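Phenylacetic acid degradation-related protein (Ralstonia eutropha JMP134, PDB 2PIM) probably hydrolyses fatty acyl-CoA thioesters, as a hot-dog-fold member of the thioesterase superfamily. Local coordinates at residues 55-58 and 59-62. Residues are numbered along the deposited sequence; the frame is centred on the assembly and turned at random.
Sequences QVQG and GMLG
Q57 and M60 meet at the N-terminus of helix 58-75, a worked example of how a side chain just ahead of a helix can cap its first turn. Q57 CB lies 4.1 Å from M60 CG. Q57 CG, anti to the backbone N (chi1 -162°), comes within 4.0 Å of G59 N, and a bend at chi2 carries the amide back over the start of the helix, with Q57 CD 3.8 Å from G59 N. At the tip, Q57 OE1 accepts from M60 N at 3.1 Å; this N-cap bond is weak, with an N-H...O angle of 120°, and the same N-H makes a second weak bond to Q57 O. The other amide branch, Q57 NE2, donates to A63 O of the second subunit, which helps fix which way the amide is turned. On that subunit D66 packs on Q57 and takes the N-H of G59 through OD2, so a carboxylate across the interface joins Q57 in serving the helix end. Helix 58-75 is the long helix around which the antiparallel sheet of a hot-dog fold curls, and its N-terminal turn here lies against the partner chain, in the region where related thioesterases commonly place their active sites. Regular helical bonding begins with L61 N to Q57 O (3.3 Å) and G62 N to G58 O (2.9 Å). Nearby, V56 CG1 packs obliquely against L61 CD2 at 3.7 Å and reaches M60 CB more distantly at 4.2 Å, while L50 and A96 also touch the valine.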
ATOM      1  N   GLN A  55       6.063   5.297  13.446  1.00 34.69           N
ATOM      2  CA  GLN A  55       6.542   5.328  12.083  1.00 34.98           C
ATOM      3  C   GLN A  55       5.383   5.082  11.086  1.00 32.12           C
ATOM      4  O   GLN A  55       4.342   4.515  11.423  1.00 33.14           O
ATOM      5  CB  GLN A  55       7.641   4.298  11.894  1.00 35.16           C
ATOM      6  CG  GLN A  55       8.772   4.344  12.912  1.00 36.29           C
ATOM      7  CD  GLN A  55       9.468   2.971  13.030  1.00 43.50           C
ATOM      8  OE1 GLN A  55       9.179   2.029  12.260  1.00 55.43           O
ATOM      9  NE2 GLN A  55      10.385   2.854  13.994  1.00 51.46           N
ATOM     10  N   VAL A  56       5.584   5.504   9.854  1.00 31.03           N
ATOM     11  CA  VAL A  56       4.572   5.358   8.821  1.00 31.07           C
ATOM     12  C   VAL A  56       4.440   3.865   8.478  1.00 30.24           C
ATOM     13  O   VAL A  56       5.449   3.180   8.220  1.00 30.45           O
ATOM     14  CB  VAL A  56       4.943   6.171   7.535  1.00 29.29           C
ATOM     15  CG1 VAL A  56       3.867   6.064   6.474  1.00 28.25           C
ATOM     16  CG2 VAL A  56       5.157   7.628   7.856  1.00 35.75           C
ATOM     17  N   GLN A  57       3.205   3.371   8.445  1.00 28.15           N
ATOM     18  CA  GLN A  57       2.953   1.994   8.005  1.00 28.38           C
ATOM     19  C   GLN A  57       3.495   1.803   6.596  1.00 29.99           C
ATOM     20  O   GLN A  57       3.314   2.693   5.740  1.00 30.92           O
ATOM     21  CB  GLN A  57       1.460   1.693   7.978  1.00 27.54           C
ATOM     22  CG  GLN A  57       1.139   0.195   7.953  1.00 27.38           C
ATOM     23  CD  GLN A  57      -0.032  -0.134   7.042  1.00 37.99           C
ATOM     24  OE1 GLN A  57      -0.192   0.480   5.980  1.00 32.39           O
ATOM     25  NE2 GLN A  57      -0.850  -1.129   7.443  1.00 31.96           N
ATOM     26  N   GLY A  58       4.131   0.644   6.369  1.00 28.52           N
ATOM     27  CA  GLY A  58       4.720   0.269   5.099  1.00 29.12           C
ATOM     28  C   GLY A  58       3.709   0.323   3.962  1.00 28.97           C
ATOM     29  O   GLY A  58       3.973   0.846   2.899  1.00 31.60           O
ATOM     30  N   GLY A  59       2.533  -0.224   4.198  1.00 29.08           N
ATOM     31  CA  GLY A  59       1.498  -0.207   3.204  1.00 29.09           C
ATOM     32  C   GLY A  59       1.123   1.180   2.747  1.00 28.02           C
ATOM     33  O   GLY A  59       0.857   1.362   1.581  1.00 30.55           O
HETATM   34  N   MSE A  60       1.099   2.154   3.665  1.00 29.75           N
HETATM   35  CA  MSE A  60       0.745   3.542   3.313  1.00 30.61           C
HETATM   36  C   MSE A  60       1.832   4.115   2.388  1.00 30.92           C
HETATM   37  O   MSE A  60       1.502   4.777   1.417  1.00 26.44           O
HETATM   38  CB  MSE A  60       0.531   4.414   4.560  1.00 31.22           C
HETATM   39  CG  MSE A  60      -0.714   3.988   5.368  1.00 30.88           C
HETATM   40 SE   MSE A  60      -2.318   4.036   4.236  0.75 27.03          SE
HETATM   41  CE  MSE A  60      -2.174   5.734   3.502  1.00 28.18           C
ATOM     42  N   LEU A  61       3.102   3.801   2.671  1.00 29.05           N
ATOM     43  CA  LEU A  61       4.191   4.144   1.753  1.00 28.87           C
ATOM     44  C   LEU A  61       4.007   3.502   0.393  1.00 29.48           C
ATOM     45  O   LEU A  61       4.278   4.115  -0.640  1.00 26.56           O
ATOM     46  CB  LEU A  61       5.523   3.704   2.294  1.00 25.60           C
ATOM     47  CG  LEU A  61       5.950   4.268   3.662  1.00 31.36           C
ATOM     48  CD1 LEU A  61       7.209   3.559   4.166  1.00 28.91           C
ATOM     49  CD2 LEU A  61       6.166   5.738   3.620  1.00 32.45           C
ATOM     50  N   GLY A  62       3.567   2.248   0.407  1.00 29.12           N
ATOM     51  CA  GLY A  62       3.228   1.549  -0.821  1.00 26.99           C
ATOM     52  C   GLY A  62       2.134   2.241  -1.620  1.00 27.38           C
ATOM     53  O   GLY A  62       2.185   2.224  -2.827  1.00 28.34           O
TER